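Interferon (Danio rerio, PDB 3PIV) probably acts as a secreted type I interferon-like cytokine that binds cell-surface receptors and serves in antiviral defence. Local coordinates at residues L96-C99 with V100-A104; V52-L55 with V56-D60; S133-A136 with W137-R141. One frame throughout, in Å; residues are numbered along the deposited sequence.

Contact 1 of 3, residues L96-C99 with V100-A104; sequences LKEC and VARYA
Leu96 O and Lys97 O accept the amide hydrogens of Val100 and Ala101 in i to i+4 bonds near the C-terminal end of helix 79-101, the first of them 3.1 Å from Leu96 O to Val100 N. Then the winding tightens. Arg102 N turns to Cys99 O, three residues back, at 2.9 Å and from above the plane of that carbonyl (54° out of it), while Tyr103 N bonds to Val100 O. The backbone of Tyr103 itself is extended.

The Tyr103 ring folds back over the turn. With CG anti to the carbonyl carbon (chi1 -53°), one ring face lies across Cys99 O, which stands 3.4 Å above the plane over its centre, and Tyr103 OH comes to 3.6 Å from Cys99 CB. A flat, amphipathic tyrosine suits this place, since its side chain also touches Cys4, Glu49 and Lys53. Cys99 SG is disulfide-bonded to Cys4, so the sulfur fastens the N-terminal segment to the end of this helix.

On the exposed side Glu98 and Arg102 pair. Glu98 is extended and reaches forward with OE2 to Arg102 NH2 at 3.0 Å; of the charged atoms only these two meet, and the carboxylate and guanidinium planes stand 41° apart, so the bridge is not bidentate. Glu98 OE2 also accepts from Trp6 NE1. Two donors on one oxygen would be expected to stabilise the ionised carboxylate, and the Trp6 bond adds a polar link to the covalent one of the Cys4-Cys99 disulfide in joining the N-terminal segment to this helix.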
# COMPACT_ATOMS: atom_id res chain seq x y z
N LEU A 96 8.64 6.11 9.33
CA LEU A 96 7.77 5.41 10.28
C LEU A 96 8.46 4.24 10.98
O LEU A 96 8.17 3.95 12.14
CB LEU A 96 6.49 4.92 9.59
CG LEU A 96 5.52 6.04 9.22
CD1 LEU A 96 4.42 5.56 8.30
CD2 LEU A 96 4.95 6.67 10.48
N LYS A 97 9.37 3.57 10.27
CA LYS A 97 10.12 2.47 10.86
C LYS A 97 10.89 2.95 12.09
O LYS A 97 11.15 2.19 13.02
CB LYS A 97 11.09 1.86 9.85
CG LYS A 97 10.45 0.93 8.83
CD LYS A 97 11.46 0.55 7.75
CE LYS A 97 11.10 -0.76 7.05
NZ LYS A 97 10.09 -0.49 6.04
N GLU A 98 11.25 4.22 12.09
CA GLU A 98 11.93 4.78 13.25
C GLU A 98 11.03 4.66 14.49
O GLU A 98 11.47 4.19 15.54
CB GLU A 98 12.36 6.22 12.97
CG GLU A 98 13.05 6.89 14.14
CD GLU A 98 13.36 8.35 13.86
OE1 GLU A 98 14.33 8.62 13.10
OE2 GLU A 98 12.64 9.23 14.38
N CYS A 99 9.76 5.05 14.38
CA CYS A 99 8.85 4.93 15.51
C CYS A 99 8.65 3.48 15.89
O CYS A 99 8.60 3.15 17.07
CB CYS A 99 7.50 5.57 15.21
SG CYS A 99 7.61 7.23 14.52
N VAL A 100 8.51 2.61 14.90
CA VAL A 100 8.21 1.20 15.16
C VAL A 100 9.32 0.52 15.97
O VAL A 100 9.06 -0.33 16.82
CB VAL A 100 7.96 0.43 13.84
CG1 VAL A 100 7.80 -1.06 14.11
CG2 VAL A 100 6.73 0.98 13.13
N ALA A 101 10.56 0.91 15.69
CA ALA A 101 11.71 0.45 16.46
C ALA A 101 11.54 0.69 17.97
O ALA A 101 12.09 -0.05 18.79
CB ALA A 101 13.00 1.11 15.93
N ARG A 102 10.77 1.71 18.34
CA ARG A 102 10.55 2.02 19.76
C ARG A 102 9.53 1.13 20.46
O ARG A 102 9.51 1.07 21.68
CB ARG A 102 10.12 3.48 19.92
CG ARG A 102 11.12 4.48 19.37
CD ARG A 102 10.56 5.88 19.42
NE ARG A 102 11.34 6.77 18.57
CZ ARG A 102 10.83 7.81 17.93
NH1 ARG A 102 9.54 8.08 18.04
NH2 ARG A 102 11.61 8.57 17.17
N TYR A 103 8.68 0.46 19.69
CA TYR A 103 7.59 -0.30 20.28
C TYR A 103 8.01 -1.67 20.81
O TYR A 103 8.98 -2.25 20.34
CB TYR A 103 6.45 -0.47 19.28
CG TYR A 103 5.97 0.83 18.67
CD1 TYR A 103 6.08 2.03 19.37
CD2 TYR A 103 5.41 0.85 17.40
CE1 TYR A 103 5.63 3.21 18.81
CE2 TYR A 103 4.97 2.03 16.84
CZ TYR A 103 5.08 3.21 17.54
OH TYR A 103 4.63 4.37 16.96
N ALA A 104 7.27 -2.16 21.80
CA ALA A 104 7.47 -3.52 22.31
C ALA A 104 7.09 -4.54 21.25
O ALA A 104 5.98 -4.50 20.71
CB ALA A 104 6.65 -3.74 23.56

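Contact 2 of 3, residues V52-L55 with V56-D60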
# COMPACT_ATOMS: atom_id res chain seq x y z
N VAL A 52 0.59 2.44 13.17
CA VAL A 52 1.86 2.77 12.53
C VAL A 52 2.59 1.52 12.02
O VAL A 52 3.14 1.54 10.92
CB VAL A 52 2.78 3.51 13.50
CG1 VAL A 52 4.16 3.75 12.86
CG2 VAL A 52 2.13 4.84 13.93
N LYS A 53 2.59 0.45 12.81
CA LYS A 53 3.19 -0.80 12.39
C LYS A 53 2.49 -1.27 11.14
O LYS A 53 3.13 -1.76 10.21
CB LYS A 53 3.06 -1.87 13.47
CG LYS A 53 3.87 -1.62 14.72
CD LYS A 53 3.86 -2.86 15.58
CE LYS A 53 4.30 -2.58 17.00
NZ LYS A 53 4.76 -3.85 17.65
N PHE A 54 1.16 -1.14 11.14
CA PHE A 54 0.32 -1.50 10.00
C PHE A 54 0.59 -0.64 8.77
O PHE A 54 0.51 -1.12 7.63
CB PHE A 54 -1.16 -1.37 10.36
CG PHE A 54 -2.09 -1.72 9.22
CD1 PHE A 54 -2.38 -3.04 8.92
CD2 PHE A 54 -2.65 -0.72 8.42
CE1 PHE A 54 -3.22 -3.37 7.85
CE2 PHE A 54 -3.51 -1.04 7.35
CZ PHE A 54 -3.79 -2.36 7.07
N LEU A 55 0.88 0.64 8.98
CA LEU A 55 1.19 1.51 7.86
C LEU A 55 2.52 1.09 7.24
O LEU A 55 2.64 1.03 6.02
CB LEU A 55 1.22 2.97 8.28
CG LEU A 55 -0.16 3.59 8.53
CD1 LEU A 55 0.00 4.96 9.15
CD2 LEU A 55 -0.98 3.66 7.24
N VAL A 56 3.50 0.77 8.08
CA VAL A 56 4.80 0.34 7.57
C VAL A 56 4.66 -0.96 6.79
O VAL A 56 5.18 -1.06 5.69
CB VAL A 56 5.85 0.14 8.66
CG1 VAL A 56 7.13 -0.49 8.07
CG2 VAL A 56 6.16 1.47 9.31
N LEU A 57 3.95 -1.93 7.37
CA LEU A 57 3.74 -3.21 6.71
C LEU A 57 3.10 -3.04 5.34
O LEU A 57 3.59 -3.58 4.35
CB LEU A 57 2.86 -4.14 7.57
CG LEU A 57 3.52 -4.76 8.79
CD1 LEU A 57 2.48 -5.47 9.59
CD2 LEU A 57 4.67 -5.72 8.39
N THR A 58 2.01 -2.28 5.29
CA THR A 58 1.28 -2.06 4.05
C THR A 58 2.09 -1.27 3.00
O THR A 58 2.10 -1.63 1.82
CB THR A 58 -0.10 -1.40 4.31
OG1 THR A 58 -0.75 -2.06 5.42
CG2 THR A 58 -0.97 -1.53 3.09
N LEU A 59 2.75 -0.21 3.44
CA LEU A 59 3.60 0.55 2.53
C LEU A 59 4.62 -0.38 1.88
O LEU A 59 4.86 -0.34 0.68
CB LEU A 59 4.32 1.69 3.27
CG LEU A 59 3.50 2.93 3.66
CD1 LEU A 59 4.30 3.75 4.64
CD2 LEU A 59 3.12 3.79 2.44
N ASP A 60 5.20 -1.24 2.69
CA ASP A 60 6.28 -2.07 2.19
C ASP A 60 5.73 -3.10 1.21
O ASP A 60 6.39 -3.43 0.23
CB ASP A 60 7.05 -2.74 3.32
CG ASP A 60 8.00 -1.78 4.04
OD1 ASP A 60 8.19 -0.63 3.62
OD2 ASP A 60 8.58 -2.20 5.06
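Phe54 and Thr58, one helical turn apart on helix 48-66, make the distinctive pair here. Thr58 has OG1 anti to its carbonyl carbon (chi1 -46°), which swings the hydroxyl back along the helix to donate to Phe54 O at 2.7 Å. The amide Thr58 N also donates to Phe54 O, at 3.0 Å. The two donors reach the oxygen from opposite faces of the carbonyl plane, so one acceptor satisfies the hydroxyl and keeps its helical bond. Threonine suits a buried position on such terms: its polar atom is spent on the backbone, and its side chain touches Ile116 and Met151.

Phe54 turns the other way about its first torsion. CG lies opposite the backbone N (chi1 180°), and the ring leans forward along the helix until Thr58 OG1 stands 3.4 Å above one face, over the ring centre. Because the hydroxyl proton goes to Phe54 O, the oxygen meets the ring without donating to it. The same ring packs edge-to-face with Tyr40, and the Phe54 side chain touches Tyr112 and Ile154.

The aliphatic residues bend back over the preceding turn. Val56 CG2 rests 3.4 Å from Val52 O, and Leu57 CG is 3.3 Å from Lys53 O. Leu59 CG comes to 3.1 Å from Leu55 O, a tight fit. Branched and bulky, these side chains fill different sides of the helix: Val56 and Leu59 touch helix 79-101, Leu57 meets Glu113 on helix 111-129, and Leu55 and Leu59 meet Met151 on helix 134-158. Helix 48-66, touched by helices 79-101, 111-129 and 134-158, is a central helix of the helical-bundle cytokine fold to which type I interferons belong.

Contact 3 of 3, residues S133-A136 with W137-R141; sequences SAEA and WEQIR
Ser133 and Ala136, with Trp137 to Ile140 after them, build the capped first turns of helix 134-158, about 15 Å from the chain centre (centre to centre) and at the end where this helix begins. Ser133 is the N-cap. Its first torsion (chi1 67°) turns OG onto the opening turn, where it accepts from Ala136 N at 3.0 Å, and Ser133 O takes the nearly straight bond from Trp137 N (171°). A short hydroxyl is well suited to meeting an amide that has no earlier helical carbonyl to bond.

Glu135 and Gln139 form an i to i+4 side-chain pair. Both chains bend at their second torsion, and Gln139 NE2 donates to Glu135 OE1 at 3.2 Å, nearly along the C-O axis, with the oxygen in the amide plane although the two flat groups are 48° apart. Gln139 can give and take at once: its OE1 accepts from Thr33 OG1 and Glu32 N. A carboxylate near the helix N-terminus is consistent with a favourable interaction with the helix dipole.

In the helical cytokine bundle the inner side of this end is apolar: Ala136, small enough for close packing, touches Leu127, as do Trp137 and Ile140, while Ile140 also reaches Leu65 and Met66 of helix 48-66 and Trp137 NE1 bonds to His71 O.

Glu138 CG makes a tight approach to Ala134 O, 3.0 Å away, and the chain then bends so that OE1 receives Arg141 NH1 at 3.0 Å through its syn lone pair, in the guanidinium plane. Glu138 OE2 accepts from Trp77 NE1, and Arg141 NH2 donates to Leu21 O.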
# COMPACT_ATOMS: atom_id res chain seq x y z
N SER A 133 -1.28 -9.50 -17.30
CA SER A 133 -1.96 -8.82 -18.39
C SER A 133 -2.19 -7.36 -18.00
O SER A 133 -2.01 -6.99 -16.85
CB SER A 133 -3.30 -9.49 -18.64
OG SER A 133 -4.17 -9.30 -17.54
N ALA A 134 -2.57 -6.54 -18.97
CA ALA A 134 -2.88 -5.15 -18.66
C ALA A 134 -4.03 -5.03 -17.66
O ALA A 134 -3.99 -4.18 -16.77
CB ALA A 134 -3.18 -4.37 -19.94
N GLU A 135 -5.06 -5.87 -17.78
CA GLU A 135 -6.20 -5.75 -16.87
C GLU A 135 -5.91 -6.33 -15.49
O GLU A 135 -6.47 -5.89 -14.50
CB GLU A 135 -7.49 -6.35 -17.44
CG GLU A 135 -8.68 -5.35 -17.57
CD GLU A 135 -8.75 -4.25 -16.48
OE1 GLU A 135 -8.82 -4.56 -15.26
OE2 GLU A 135 -8.78 -3.06 -16.86
N ALA A 136 -5.02 -7.33 -15.42
CA ALA A 136 -4.55 -7.79 -14.11
C ALA A 136 -3.80 -6.66 -13.41
O ALA A 136 -4.06 -6.36 -12.25
CB ALA A 136 -3.69 -9.02 -14.23
N TRP A 137 -2.88 -6.01 -14.13
CA TRP A 137 -2.16 -4.87 -13.58
C TRP A 137 -3.11 -3.72 -13.20
O TRP A 137 -2.94 -3.08 -12.17
CB TRP A 137 -1.05 -4.39 -14.53
CG TRP A 137 0.27 -5.08 -14.29
CD1 TRP A 137 0.98 -5.82 -15.19
CD2 TRP A 137 1.03 -5.11 -13.06
NE1 TRP A 137 2.14 -6.30 -14.61
CE2 TRP A 137 2.19 -5.87 -13.31
CE3 TRP A 137 0.84 -4.56 -11.79
CZ2 TRP A 137 3.15 -6.10 -12.32
CZ3 TRP A 137 1.79 -4.79 -10.81
CH2 TRP A 137 2.94 -5.55 -11.08
N GLU A 138 -4.12 -3.47 -14.03
CA GLU A 138 -5.06 -2.39 -13.76
C GLU A 138 -5.92 -2.67 -12.53
O GLU A 138 -6.30 -1.75 -11.81
CB GLU A 138 -5.90 -2.08 -14.99
CG GLU A 138 -5.11 -1.46 -16.12
CD GLU A 138 -4.61 -0.06 -15.78
OE1 GLU A 138 -5.06 0.53 -14.77
OE2 GLU A 138 -3.77 0.48 -16.54
N GLN A 139 -6.22 -3.94 -12.28
CA GLN A 139 -6.88 -4.30 -11.04
C GLN A 139 -5.95 -3.99 -9.87
O GLN A 139 -6.37 -3.35 -8.91
CB GLN A 139 -7.28 -5.77 -11.01
CG GLN A 139 -8.49 -6.05 -11.86
CD GLN A 139 -9.66 -5.17 -11.46
OE1 GLN A 139 -10.23 -5.33 -10.37
NE2 GLN A 139 -10.04 -4.24 -12.34
N ILE A 140 -4.70 -4.42 -9.95
CA ILE A 140 -3.75 -4.14 -8.87
C ILE A 140 -3.66 -2.63 -8.61
O ILE A 140 -3.73 -2.18 -7.47
CB ILE A 140 -2.35 -4.76 -9.14
CG1 ILE A 140 -2.28 -6.19 -8.60
CG2 ILE A 140 -1.26 -3.93 -8.47
CD1 ILE A 140 -3.46 -7.06 -8.90
N ARG A 141 -3.53 -1.85 -9.68
CA ARG A 141 -3.47 -0.41 -9.59
C ARG A 141 -4.74 0.18 -8.92
O ARG A 141 -4.65 1.04 -8.03
CB ARG A 141 -3.26 0.17 -10.98
CG ARG A 141 -3.20 1.66 -11.04
CD ARG A 141 -2.74 2.09 -12.41
NE ARG A 141 -2.83 3.53 -12.58
CZ ARG A 141 -3.62 4.13 -13.47
NH1 ARG A 141 -4.38 3.41 -14.26
NH2 ARG A 141 -3.62 5.45 -13.56

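Contacts 1 and 2 adjoin each other, their centres about 11 Å apart, because helix 48-66 packs along the later part of helix 79-101. A salt bridge joins them, Lys97 NZ to Asp60 OD2, and Leu96 CB lies 3.5 Å from Val56 CG2. Contact 3 sits on the other side of the chain's centre, its own centre about 33 Å from that of contact 1 and 23 Å from that of contact 2. It belongs nonetheless to the same bundle: helix 134-158, which it starts, goes on to supply Met151 and Ile154 against contact 2. A bound nickel ion lies about 8 Å from the Leu57 side chain and about 12 Å from that of Ile140.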